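PDB 4ZZ7: methylmalonate-semialdehyde dehydrogenase from Oceanimonas doudoroffii, which catalyses the NAD-dependent, acylating oxidation of methylmalonate semialdehyde, a reaction of the aldehyde dehydrogenase family. Local coordinates for residues A[37-48]-A[204-214]; A[215-226]-A[238-249]. One frame throughout, in Å; residues are numbered along the deposited sequence.

Interactions 1 and 2 follow one another along the chain, their centres about 15 Å apart, and share helix 208-216. Interaction 1 sets most of that helix against the start of helix 42-61; interaction 2 takes up its last two residues, Leu215 and His216, and runs on into the parallel strands 220-226 and 245-249. Leu214 joins them, its O lying 3.5 Å from Lys244 NZ. NAD touches both: Lys208 and Val211 of interaction 1 meet the adenine, while Phe225 of interaction 2 borders the adenine ribose and Val226 and Leu249 reach the carboxamide of the nicotinamide. Interaction 1 thus serves the adenine, and interaction 2 spans from the adenine ribose to the nicotinamide.

Interaction 1 (A[37-48]-A[204-214]); sequences LDLASTKTVEQA and VNGDKEAVDAL. With NAD (nicotinamide-adenine-dinucleotide), chain M.
Val45 is the apolar centre of this contact, its two methyls parted over helix 208-214. With CG1 anti to the backbone N (chi1 175°), that methyl meets Ala213 CB and Leu214 CD2, the latter at 3.7 Å, while CG2 rests on Ala210 CB and Val204 CG1. Alanines suit the facing helix because they let the two axes come within 8.8 Å, crossing at -46°. Ala40 adds its CB against Val204 CG2, and its N donates to Asn205 O at 2.9 Å, tying the two loops together; Leu37 CD1 lies across the amide of Asn205, whose ND2 is held by Gly8.

The other flank is polar and nearer solvent. Glu209, extended beyond CG, reaches across exposed Thr42 so that OE2 accepts from Thr42 N at 2.9 Å, on the anti side of the carboxylate, at the first turn of helix 42-48; OE1 pairs with Arg21. An alanine in place of Glu209 would probably leave Thr42 N without this acceptor and Arg21 with one carboxylate fewer. A water bridges Ala40 O and Asp207 OD1. Asp207, also paired with Arg21, N-caps its helix through a weak bond from Glu209 N. Beyond that cap, Lys208 CG and Val211 CG2 lie against the adenine of NAD, placing this helix in the Rossmann-type cofactor-binding domain of aldehyde dehydrogenases.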
loop_
_atom_site.group_PDB
_atom_site.type_symbol
_atom_site.label_atom_id
_atom_site.label_comp_id
_atom_site.label_asym_id
_atom_site.label_seq_id
_atom_site.Cartn_x
_atom_site.Cartn_y
_atom_site.Cartn_z
ATOM N N LEU A 37 42.465 -17.444 -7.030
ATOM C CA LEU A 37 41.671 -16.320 -6.582
ATOM C C LEU A 37 42.470 -15.465 -5.639
ATOM O O LEU A 37 42.879 -15.924 -4.580
ATOM C CB LEU A 37 40.426 -16.815 -5.875
ATOM C CG LEU A 37 39.518 -15.707 -5.360
ATOM C CD1 LEU A 37 39.045 -14.797 -6.494
ATOM C CD2 LEU A 37 38.375 -16.359 -4.606
ATOM N N ASP A 38 42.670 -14.212 -6.025
ATOM C CA ASP A 38 43.315 -13.234 -5.148
ATOM C C ASP A 38 42.453 -12.967 -3.913
ATOM O O ASP A 38 41.265 -12.752 -4.044
ATOM C CB ASP A 38 43.543 -11.928 -5.895
ATOM C CG ASP A 38 44.435 -10.986 -5.133
ATOM O OD1 ASP A 38 45.594 -11.365 -4.848
ATOM O OD2 ASP A 38 43.994 -9.859 -4.831
ATOM N N LEU A 39 43.041 -13.007 -2.726
ATOM C CA LEU A 39 42.297 -12.727 -1.505
ATOM C C LEU A 39 42.600 -11.325 -0.991
ATOM O O LEU A 39 43.751 -10.971 -0.743
ATOM C CB LEU A 39 42.579 -13.772 -0.424
ATOM C CG LEU A 39 42.261 -15.224 -0.809
ATOM C CD1 LEU A 39 42.476 -16.129 0.388
ATOM C CD2 LEU A 39 40.840 -15.420 -1.341
ATOM N N ALA A 40 41.545 -10.535 -0.819
ATOM C CA ALA A 40 41.691 -9.140 -0.449
ATOM C C ALA A 40 41.862 -8.983 1.036
ATOM O O ALA A 40 41.223 -9.656 1.833
ATOM C CB ALA A 40 40.492 -8.334 -0.914
ATOM N N SER A 41 42.721 -8.051 1.392
ATOM C CA SER A 41 43.098 -7.833 2.767
ATOM C C SER A 41 42.322 -6.637 3.240
ATOM O O SER A 41 41.710 -5.944 2.433
ATOM C CB SER A 41 44.597 -7.536 2.825
ATOM O OG SER A 41 44.882 -6.360 2.059
ATOM N N THR A 42 42.396 -6.347 4.529
ATOM C CA THR A 42 41.632 -5.234 5.078
ATOM C C THR A 42 41.973 -3.886 4.396
ATOM O O THR A 42 41.151 -2.984 4.379
ATOM C CB THR A 42 41.789 -5.084 6.608
ATOM O OG1 THR A 42 43.125 -4.716 6.905
ATOM C CG2 THR A 42 41.520 -6.363 7.339
ATOM N N LYS A 43 43.167 -3.739 3.841
ATOM C CA LYS A 43 43.524 -2.504 3.129
ATOM C C LYS A 43 42.829 -2.360 1.771
ATOM O O LYS A 43 42.523 -1.242 1.318
ATOM C CB LYS A 43 45.032 -2.455 2.906
ATOM C CG LYS A 43 45.497 -1.205 2.174
ATOM C CD LYS A 43 46.967 -1.266 1.811
ATOM C CE LYS A 43 47.340 -0.086 0.923
ATOM N NZ LYS A 43 48.776 -0.104 0.536
ATOM N N THR A 44 42.644 -3.500 1.106
ATOM C CA THR A 44 42.022 -3.561 -0.208
ATOM C C THR A 44 40.523 -3.350 -0.084
ATOM O O THR A 44 39.940 -2.586 -0.833
ATOM C CB THR A 44 42.310 -4.914 -0.878
ATOM O OG1 THR A 44 43.724 -5.073 -1.025
ATOM C CG2 THR A 44 41.636 -4.998 -2.261
ATOM N N VAL A 45 39.899 -4.050 0.856
ATOM C CA VAL A 45 38.479 -3.853 1.146
ATOM C C VAL A 45 38.227 -2.358 1.395
ATOM O O VAL A 45 37.312 -1.785 0.817
ATOM C CB VAL A 45 38.000 -4.699 2.359
ATOM C CG1 VAL A 45 36.563 -4.377 2.715
ATOM C CG2 VAL A 45 38.105 -6.187 2.072
ATOM N N GLU A 46 39.059 -1.736 2.228
ATOM C CA GLU A 46 38.907 -0.321 2.578
ATOM C C GLU A 46 38.971 0.594 1.359
ATOM O O GLU A 46 38.283 1.594 1.327
ATOM C CB GLU A 46 39.943 0.101 3.626
ATOM C CG GLU A 46 39.631 -0.363 5.051
ATOM C CD GLU A 46 40.799 -0.176 6.030
ATOM O OE1 GLU A 46 40.704 -0.615 7.190
ATOM O OE2 GLU A 46 41.832 0.416 5.658
ATOM N N GLN A 47 39.790 0.259 0.366
ATOM C CA GLN A 47 39.755 0.969 -0.927
ATOM C C GLN A 47 38.363 0.876 -1.570
ATOM O O GLN A 47 37.859 1.877 -2.074
ATOM C CB GLN A 47 40.814 0.429 -1.914
ATOM C CG GLN A 47 42.265 0.680 -1.524
ATOM C CD GLN A 47 43.278 0.054 -2.486
ATOM O OE1 GLN A 47 42.948 -0.367 -3.599
ATOM N NE2 GLN A 47 44.527 0.001 -2.050
ATOM N N ALA A 48 37.767 -0.323 -1.561
ATOM C CA ALA A 48 36.430 -0.549 -2.150
ATOM C C ALA A 48 35.345 0.268 -1.422
ATOM O O ALA A 48 34.549 0.962 -2.042
ATOM C CB ALA A 48 36.082 -2.035 -2.157
ATOM N N VAL A 204 34.697 -7.582 -3.995
ATOM C CA VAL A 204 35.963 -7.724 -3.302
ATOM C C VAL A 204 36.034 -9.175 -2.826
ATOM O O VAL A 204 35.287 -9.601 -1.957
ATOM C CB VAL A 204 36.079 -6.620 -2.225
ATOM C CG1 VAL A 204 35.566 -7.065 -0.868
ATOM C CG2 VAL A 204 37.491 -6.087 -2.156
ATOM N N ASN A 205 36.843 -9.970 -3.512
ATOM C CA ASN A 205 37.019 -11.404 -3.186
ATOM C C ASN A 205 37.904 -11.653 -1.973
ATOM O O ASN A 205 38.870 -10.917 -1.728
ATOM C CB ASN A 205 37.590 -12.149 -4.379
ATOM C CG ASN A 205 36.553 -12.420 -5.405
ATOM O OD1 ASN A 205 35.633 -13.180 -5.141
ATOM N ND2 ASN A 205 36.678 -11.812 -6.578
ATOM N N GLY A 206 37.588 -12.701 -1.226
ATOM C CA GLY A 206 38.352 -12.987 -0.042
ATOM C C GLY A 206 37.715 -14.037 0.836
ATOM O O GLY A 206 36.848 -14.819 0.412
ATOM N N ASP A 207 38.177 -14.040 2.076
ATOM C CA ASP A 207 37.730 -14.959 3.093
ATOM C C ASP A 207 37.418 -14.146 4.364
ATOM O O ASP A 207 37.230 -12.925 4.307
ATOM C CB ASP A 207 38.825 -16.011 3.309
ATOM C CG ASP A 207 40.046 -15.469 4.037
ATOM O OD1 ASP A 207 40.323 -14.249 4.039
ATOM O OD2 ASP A 207 40.750 -16.305 4.623
ATOM N N LYS A 208 37.402 -14.814 5.509
ATOM C CA LYS A 208 37.026 -14.175 6.772
ATOM C C LYS A 208 37.590 -12.770 6.947
ATOM O O LYS A 208 36.911 -11.914 7.478
ATOM C CB LYS A 208 37.455 -15.037 7.967
ATOM C CG LYS A 208 36.819 -14.615 9.269
ATOM C CD LYS A 208 37.614 -15.032 10.489
ATOM C CE LYS A 208 36.916 -14.580 11.770
ATOM N NZ LYS A 208 35.509 -15.085 11.903
ATOM N N GLU A 209 38.828 -12.549 6.520
ATOM C CA GLU A 209 39.481 -11.247 6.715
ATOM C C GLU A 209 38.753 -10.100 5.988
ATOM O O GLU A 209 38.672 -8.978 6.505
ATOM C CB GLU A 209 40.962 -11.306 6.302
ATOM C CG GLU A 209 41.796 -10.110 6.758
ATOM C CD GLU A 209 43.130 -9.981 6.014
ATOM O OE1 GLU A 209 43.798 -11.036 5.783
ATOM O OE2 GLU A 209 43.511 -8.823 5.669
ATOM N N ALA A 210 38.237 -10.384 4.796
ATOM C CA ALA A 210 37.533 -9.368 4.036
ATOM C C ALA A 210 36.168 -9.155 4.667
ATOM O O ALA A 210 35.667 -8.037 4.739
ATOM C CB ALA A 210 37.391 -9.777 2.581
ATOM N N VAL A 211 35.571 -10.239 5.140
ATOM C CA VAL A 211 34.285 -10.155 5.815
ATOM C C VAL A 211 34.391 -9.257 7.037
ATOM O O VAL A 211 33.625 -8.318 7.170
ATOM C CB VAL A 211 33.750 -11.542 6.218
ATOM C CG1 VAL A 211 32.511 -11.419 7.089
ATOM C CG2 VAL A 211 33.409 -12.342 4.965
ATOM N N ASP A 212 35.354 -9.544 7.907
ATOM C CA ASP A 212 35.565 -8.764 9.135
ATOM C C ASP A 212 35.889 -7.272 8.815
ATOM O O ASP A 212 35.508 -6.371 9.576
ATOM C CB ASP A 212 36.632 -9.431 10.050
ATOM C CG ASP A 212 36.099 -10.690 10.812
ATOM O OD1 ASP A 212 34.874 -10.893 10.916
ATOM O OD2 ASP A 212 36.896 -11.504 11.332
ATOM N N ALA A 213 36.533 -6.997 7.681
ATOM C CA ALA A 213 36.824 -5.599 7.313
ATOM C C ALA A 213 35.531 -4.842 7.098
ATOM O O ALA A 213 35.343 -3.757 7.646
ATOM C CB ALA A 213 37.691 -5.505 6.068
ATOM N N LEU A 214 34.636 -5.430 6.309
ATOM C CA LEU A 214 33.307 -4.854 6.083
ATOM C C LEU A 214 32.525 -4.594 7.416
ATOM O O LEU A 214 32.019 -3.467 7.674
ATOM C CB LEU A 214 32.488 -5.770 5.168
ATOM C CG LEU A 214 33.027 -5.986 3.755
ATOM C CD1 LEU A 214 32.321 -7.165 3.100
ATOM C CD2 LEU A 214 32.877 -4.729 2.916
HETATM P PA NAD M . 29.040 -20.148 4.495
HETATM O O1A NAD M . 30.438 -20.749 4.620
HETATM O O2A NAD M . 28.054 -20.175 5.650
HETATM O O5B NAD M . 29.195 -18.578 4.113
HETATM C C5B NAD M . 29.311 -18.090 2.769
HETATM C C4B NAD M . 30.009 -16.731 2.722
HETATM O O4B NAD M . 30.495 -16.368 4.017
HETATM C C3B NAD M . 31.221 -16.694 1.796
HETATM O O3B NAD M . 31.179 -15.469 1.061
HETATM C C2B NAD M . 32.430 -16.819 2.720
HETATM O O2B NAD M . 33.617 -16.095 2.385
HETATM C C1B NAD M . 31.924 -16.270 4.042
HETATM N N9A NAD M . 32.490 -16.992 5.221
HETATM C C8A NAD M . 32.700 -18.337 5.323
HETATM N N7A NAD M . 33.206 -18.647 6.536
HETATM C C5A NAD M . 33.336 -17.494 7.239
HETATM C C6A NAD M . 33.824 -17.119 8.598
HETATM N N6A NAD M . 34.271 -18.075 9.440
HETATM N N1A NAD M . 33.794 -15.805 8.951
HETATM C C2A NAD M . 33.344 -14.839 8.094
HETATM N N3A NAD M . 32.880 -15.095 6.853
HETATM C C4A NAD M . 32.859 -16.384 6.373
HETATM O O3 NAD M . 28.297 -20.796 3.185
HETATM P PN NAD M . 28.925 -21.685 1.959
HETATM O O1N NAD M . 29.786 -20.819 1.034
HETATM O O2N NAD M . 29.452 -23.054 2.412
HETATM O O5D NAD M . 27.504 -21.935 1.257
HETATM C C5D NAD M . 26.607 -22.933 1.774
HETATM C C4D NAD M . 25.523 -22.413 2.740
HETATM O O4D NAD M . 24.569 -21.495 2.157
HETATM C C3D NAD M . 24.676 -23.580 3.275
HETATM O O3D NAD M . 25.038 -23.897 4.623
HETATM C C2D NAD M . 23.204 -23.154 3.162
HETATM O O2D NAD M . 22.473 -23.415 4.365
HETATM C C1D NAD M . 23.316 -21.674 2.840
HETATM N N1N NAD M . 22.210 -21.111 2.072
HETATM C C2N NAD M . 21.282 -20.431 2.758
HETATM C C3N NAD M . 20.202 -19.849 2.102
HETATM C C7N NAD M . 19.109 -19.101 2.828
HETATM O O7N NAD M . 18.465 -19.570 3.774
HETATM N N7N NAD M . 18.825 -17.898 2.360
HETATM C C4N NAD M . 20.122 -19.953 0.718
HETATM C C5N NAD M . 21.094 -20.653 0.015
HETATM C C6N NAD M . 22.147 -21.229 0.728
HETATM O O HOH W 1 40.370 -11.892 2.719
#

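Interaction 2 (A[215-226]-A[238-249]); sequences LHDDRVKAVSFV and TASANGKRCQAL. With NAD (nicotinamide-adenine-dinucleotide), chain M.
Lys244 reaches across to the backbone where helix 208-216 ends and the chain turns toward strand 220-226, and there its ammonium meets carbonyl oxygens. NZ donates to Leu215 O at 2.9 Å, from above the carbonyl plane, and to Val220 O at 3.0 Å, in plane on a lone pair; Asp217 O also lies close by. A bend at chi3 (70°) turns the end of the chain into this group of oxygens, and a long flexible amine suits a site that offers several acceptors in different directions.

Around this grip, Thr238 CG2 fits against Leu215 CD1 and His216 CE1, while Asn242 ND2 bonds back to Thr238 O within its own segment. Asp217 helps to fix the turn that supplies the carbonyl of Val220 and its own nearby one: OD1 accepts from Arg219 N in an Asx turn, and the guanidinium grips the carboxylate side-on through NE and NH2.

Farther along, strands 220-226 and 245-249 run parallel, joined by bonds such as Phe225 N to Gln247 O (2.8 Å). On one face Ser224 OG donates to Gln247 OE1 at 2.6 Å, in the amide's carbonyl plane; Leu463 holds the NE2 end. On the other, Phe225 CB packs against Ala248 CB, and Ile231, Ala232 and Ile235 of helix 229-241 pack on the Phe225 side chain.

At the C-terminal ends of the strands, Phe225 CE1 comes within 3.4 Å of NAD O4B, and Leu249 CD2 lies 3.3 Å from N7N of the carboxamide. This beta-alpha-beta unit therefore lends NAD apolar surface here, while its buried lysine probably helps to offset the partial negative charge of the carbonyls gathered at the opposite end.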
loop_
_atom_site.group_PDB
_atom_site.type_symbol
_atom_site.label_atom_id
_atom_site.label_comp_id
_atom_site.label_asym_id
_atom_site.label_seq_id
_atom_site.Cartn_x
_atom_site.Cartn_y
_atom_site.Cartn_z
ATOM N N LEU A 215 32.461 -5.623 8.262
ATOM C CA LEU A 215 31.728 -5.544 9.525
ATOM C C LEU A 215 32.242 -4.438 10.476
ATOM O O LEU A 215 31.470 -3.803 11.205
ATOM C CB LEU A 215 31.761 -6.898 10.225
ATOM C CG LEU A 215 31.087 -8.040 9.464
ATOM C CD1 LEU A 215 31.361 -9.375 10.129
ATOM C CD2 LEU A 215 29.601 -7.824 9.338
ATOM N N HIS A 216 33.549 -4.200 10.448
ATOM C CA HIS A 216 34.185 -3.296 11.407
ATOM C C HIS A 216 34.415 -1.875 10.887
ATOM O O HIS A 216 34.630 -0.970 11.678
ATOM C CB HIS A 216 35.471 -3.939 11.907
ATOM C CG HIS A 216 35.237 -5.126 12.791
ATOM N ND1 HIS A 216 34.932 -6.375 12.301
ATOM C CD2 HIS A 216 35.248 -5.247 14.139
ATOM C CE1 HIS A 216 34.785 -7.218 13.309
ATOM N NE2 HIS A 216 34.963 -6.556 14.437
ATOM N N ASP A 217 34.348 -1.671 9.571
ATOM C CA ASP A 217 34.428 -0.318 8.994
ATOM C C ASP A 217 33.140 0.480 9.247
ATOM O O ASP A 217 32.063 0.083 8.858
ATOM C CB ASP A 217 34.693 -0.387 7.498
ATOM C CG ASP A 217 35.106 0.947 6.912
ATOM O OD1 ASP A 217 34.293 1.907 6.909
ATOM O OD2 ASP A 217 36.247 1.026 6.427
ATOM N N ASP A 218 33.281 1.638 9.861
ATOM C CA ASP A 218 32.137 2.447 10.273
ATOM C C ASP A 218 31.321 3.011 9.117
ATOM O O ASP A 218 30.141 3.337 9.307
ATOM C CB ASP A 218 32.589 3.583 11.208
ATOM C CG ASP A 218 33.137 3.060 12.537
ATOM O OD1 ASP A 218 33.237 1.812 12.709
ATOM O OD2 ASP A 218 33.481 3.895 13.408
ATOM N N ARG A 219 31.926 3.114 7.931
ATOM C CA ARG A 219 31.186 3.583 6.736
ATOM C C ARG A 219 30.132 2.578 6.195
ATOM O O ARG A 219 29.242 2.968 5.446
ATOM C CB ARG A 219 32.154 3.969 5.613
ATOM C CG ARG A 219 33.075 5.102 5.966
ATOM C CD ARG A 219 34.244 5.229 5.011
ATOM N NE ARG A 219 35.194 4.139 5.144
ATOM C CZ ARG A 219 36.288 4.013 4.400
ATOM N NH1 ARG A 219 36.586 4.916 3.471
ATOM N NH2 ARG A 219 37.097 2.968 4.570
ATOM N N VAL A 220 30.265 1.299 6.545
ATOM C CA VAL A 220 29.338 0.276 6.117
ATOM C C VAL A 220 28.164 0.371 7.053
ATOM O O VAL A 220 28.288 0.073 8.231
ATOM C CB VAL A 220 29.940 -1.153 6.194
ATOM C CG1 VAL A 220 28.924 -2.194 5.763
ATOM C CG2 VAL A 220 31.175 -1.280 5.315
ATOM N N LYS A 221 27.021 0.742 6.500
ATOM C CA LYS A 221 25.820 0.994 7.250
ATOM C C LYS A 221 24.807 -0.151 7.266
ATOM O O LYS A 221 23.852 -0.079 8.030
ATOM C CB LYS A 221 25.146 2.242 6.689
ATOM C CG LYS A 221 25.496 3.512 7.443
ATOM C CD LYS A 221 26.828 4.086 7.034
ATOM C CE LYS A 221 27.558 4.714 8.225
ATOM N NZ LYS A 221 26.898 5.911 8.817
ATOM N N ALA A 222 24.975 -1.173 6.429
ATOM C CA ALA A 222 24.069 -2.325 6.445
ATOM C C ALA A 222 24.721 -3.546 5.849
ATOM O O ALA A 222 25.467 -3.444 4.884
ATOM C CB ALA A 222 22.785 -2.007 5.687
ATOM N N VAL A 223 24.405 -4.709 6.396
ATOM C CA VAL A 223 24.998 -5.957 5.929
ATOM C C VAL A 223 23.948 -7.033 5.614
ATOM O O VAL A 223 23.216 -7.465 6.504
ATOM C CB VAL A 223 25.989 -6.494 6.981
ATOM C CG1 VAL A 223 26.642 -7.792 6.500
ATOM C CG2 VAL A 223 27.038 -5.427 7.308
ATOM N N SER A 224 23.906 -7.467 4.353
ATOM C CA SER A 224 23.076 -8.611 3.904
ATOM C C SER A 224 23.922 -9.884 3.772
ATOM O O SER A 224 24.774 -9.980 2.877
ATOM C CB SER A 224 22.427 -8.314 2.543
ATOM O OG SER A 224 21.378 -7.361 2.636
ATOM N N PHE A 225 23.686 -10.850 4.663
ATOM C CA PHE A 225 24.398 -12.130 4.621
ATOM C C PHE A 225 23.453 -13.219 4.256
ATOM O O PHE A 225 22.340 -13.246 4.760
ATOM C CB PHE A 225 25.036 -12.513 5.963
ATOM C CG PHE A 225 25.711 -13.869 5.947
ATOM C CD1 PHE A 225 26.963 -14.018 5.423
ATOM C CD2 PHE A 225 25.066 -14.999 6.438
ATOM C CE1 PHE A 225 27.569 -15.260 5.384
ATOM C CE2 PHE A 225 25.667 -16.245 6.403
ATOM C CZ PHE A 225 26.920 -16.375 5.876
ATOM N N VAL A 226 23.932 -14.118 3.392
ATOM C CA VAL A 226 23.250 -15.371 3.039
ATOM C C VAL A 226 24.303 -16.478 3.136
ATOM O O VAL A 226 25.379 -16.363 2.564
ATOM C CB VAL A 226 22.637 -15.315 1.614
ATOM C CG1 VAL A 226 22.070 -16.659 1.191
ATOM C CG2 VAL A 226 21.530 -14.287 1.580
ATOM N N THR A 238 28.122 -9.913 15.185
ATOM C CA THR A 238 29.215 -8.964 14.989
ATOM C C THR A 238 28.695 -7.624 14.490
ATOM O O THR A 238 29.008 -6.568 15.054
ATOM C CB THR A 238 30.257 -9.505 13.976
ATOM O OG1 THR A 238 30.682 -10.823 14.366
ATOM C CG2 THR A 238 31.474 -8.583 13.872
ATOM N N ALA A 239 27.905 -7.675 13.419
ATOM C CA ALA A 239 27.264 -6.471 12.870
ATOM C C ALA A 239 26.509 -5.713 13.952
ATOM O O ALA A 239 26.659 -4.505 14.079
ATOM C CB ALA A 239 26.305 -6.834 11.746
ATOM N N SER A 240 25.717 -6.441 14.735
ATOM C CA SER A 240 24.922 -5.836 15.799
ATOM C C SER A 240 25.762 -5.216 16.907
ATOM O O SER A 240 25.359 -4.222 17.514
ATOM C CB SER A 240 23.953 -6.861 16.378
ATOM O OG SER A 240 23.013 -7.285 15.382
ATOM N N ALA A 241 26.925 -5.807 17.167
ATOM C CA ALA A 241 27.911 -5.216 18.096
ATOM C C ALA A 241 28.541 -3.933 17.570
ATOM O O ALA A 241 28.981 -3.116 18.350
ATOM C CB ALA A 241 29.012 -6.214 18.445
ATOM N N ASN A 242 28.603 -3.776 16.253
ATOM C CA ASN A 242 29.154 -2.556 15.626
ATOM C C ASN A 242 28.069 -1.565 15.120
ATOM O O ASN A 242 28.303 -0.799 14.162
ATOM C CB ASN A 242 30.116 -2.926 14.499
ATOM C CG ASN A 242 31.408 -3.556 15.014
ATOM O OD1 ASN A 242 32.499 -3.007 14.835
ATOM N ND2 ASN A 242 31.297 -4.714 15.646
ATOM N N GLY A 243 26.883 -1.611 15.758
ATOM C CA GLY A 243 25.797 -0.633 15.549
ATOM C C GLY A 243 24.963 -0.732 14.263
ATOM O O GLY A 243 23.774 -0.332 14.251
ATOM N N LYS A 244 25.574 -1.247 13.185
ATOM C CA LYS A 244 24.898 -1.396 11.887
ATOM C C LYS A 244 23.869 -2.545 11.777
ATOM O O LYS A 244 24.040 -3.632 12.331
ATOM C CB LYS A 244 25.908 -1.507 10.750
ATOM C CG LYS A 244 26.658 -2.830 10.709
ATOM C CD LYS A 244 27.989 -2.693 9.981
ATOM C CE LYS A 244 28.992 -1.879 10.776
ATOM N NZ LYS A 244 30.175 -1.577 9.948
ATOM N N ARG A 245 22.800 -2.247 11.030
ATOM C CA ARG A 245 21.708 -3.163 10.799
ATOM C C ARG A 245 22.176 -4.343 9.965
ATOM O O ARG A 245 23.197 -4.254 9.269
ATOM C CB ARG A 245 20.577 -2.446 10.096
ATOM C CG ARG A 245 20.947 -1.856 8.746
ATOM C CD ARG A 245 19.724 -1.412 7.961
ATOM N NE ARG A 245 19.092 -0.203 8.491
ATOM C CZ ARG A 245 17.951 0.316 8.036
ATOM N NH1 ARG A 245 17.292 -0.248 7.016
ATOM N NH2 ARG A 245 17.463 1.420 8.597
ATOM N N CYS A 246 21.417 -5.434 10.022
ATOM C CA CYS A 246 21.834 -6.683 9.403
ATOM C C CYS A 246 20.648 -7.617 9.185
ATOM O O CYS A 246 19.659 -7.573 9.917
ATOM C CB CYS A 246 22.909 -7.372 10.280
ATOM S SG CYS A 246 23.549 -8.990 9.723
ATOM N N GLN A 247 20.770 -8.442 8.143
ATOM C CA GLN A 247 19.879 -9.581 7.879
ATOM C C GLN A 247 20.808 -10.747 7.512
ATOM O O GLN A 247 21.606 -10.649 6.574
ATOM C CB GLN A 247 18.843 -9.276 6.762
ATOM C CG GLN A 247 19.447 -8.900 5.391
ATOM C CD GLN A 247 18.474 -8.435 4.292
ATOM O OE1 GLN A 247 18.921 -8.062 3.193
ATOM N NE2 GLN A 247 17.164 -8.476 4.553
ATOM N N ALA A 248 20.735 -11.830 8.265
ATOM C CA ALA A 248 21.543 -12.980 7.985
ATOM C C ALA A 248 20.673 -14.206 7.841
ATOM O O ALA A 248 20.013 -14.638 8.780
ATOM C CB ALA A 248 22.540 -13.185 9.091
ATOM N N LEU A 249 20.697 -14.776 6.648
ATOM C CA LEU A 249 19.961 -15.988 6.341
ATOM C C LEU A 249 20.888 -17.195 6.429
ATOM O O LEU A 249 22.049 -17.114 6.059
ATOM C CB LEU A 249 19.342 -15.873 4.951
ATOM C CG LEU A 249 18.109 -14.972 4.871
ATOM C CD1 LEU A 249 18.485 -13.521 5.016
ATOM C CD2 LEU A 249 17.379 -15.164 3.553
HETATM P PA NAD M . 29.040 -20.148 4.495
HETATM O O1A NAD M . 30.438 -20.749 4.620
HETATM O O2A NAD M . 28.054 -20.175 5.650
HETATM O O5B NAD M . 29.195 -18.578 4.113
HETATM C C5B NAD M . 29.311 -18.090 2.769
HETATM C C4B NAD M . 30.009 -16.731 2.722
HETATM O O4B NAD M . 30.495 -16.368 4.017
HETATM C C3B NAD M . 31.221 -16.694 1.796
HETATM O O3B NAD M . 31.179 -15.469 1.061
HETATM C C2B NAD M . 32.430 -16.819 2.720
HETATM O O2B NAD M . 33.617 -16.095 2.385
HETATM C C1B NAD M . 31.924 -16.270 4.042
HETATM N N9A NAD M . 32.490 -16.992 5.221
HETATM C C8A NAD M . 32.700 -18.337 5.323
HETATM N N7A NAD M . 33.206 -18.647 6.536
HETATM C C5A NAD M . 33.336 -17.494 7.239
HETATM C C6A NAD M . 33.824 -17.119 8.598
HETATM N N6A NAD M . 34.271 -18.075 9.440
HETATM N N1A NAD M . 33.794 -15.805 8.951
HETATM C C2A NAD M . 33.344 -14.839 8.094
HETATM N N3A NAD M . 32.880 -15.095 6.853
HETATM C C4A NAD M . 32.859 -16.384 6.373
HETATM O O3 NAD M . 28.297 -20.796 3.185
HETATM P PN NAD M . 28.925 -21.685 1.959
HETATM O O1N NAD M . 29.786 -20.819 1.034
HETATM O O2N NAD M . 29.452 -23.054 2.412
HETATM O O5D NAD M . 27.504 -21.935 1.257
HETATM C C5D NAD M . 26.607 -22.933 1.774
HETATM C C4D NAD M . 25.523 -22.413 2.740
HETATM O O4D NAD M . 24.569 -21.495 2.157
HETATM C C3D NAD M . 24.676 -23.580 3.275
HETATM O O3D NAD M . 25.038 -23.897 4.623
HETATM C C2D NAD M . 23.204 -23.154 3.162
HETATM O O2D NAD M . 22.473 -23.415 4.365
HETATM C C1D NAD M . 23.316 -21.674 2.840
HETATM N N1N NAD M . 22.210 -21.111 2.072
HETATM C C2N NAD M . 21.282 -20.431 2.758
HETATM C C3N NAD M . 20.202 -19.849 2.102
HETATM C C7N NAD M . 19.109 -19.101 2.828
HETATM O O7N NAD M . 18.465 -19.570 3.774
HETATM N N7N NAD M . 18.825 -17.898 2.360
HETATM C C4N NAD M . 20.122 -19.953 0.718
HETATM C C5N NAD M . 21.094 -20.653 0.015
HETATM C C6N NAD M . 22.147 -21.229 0.728
#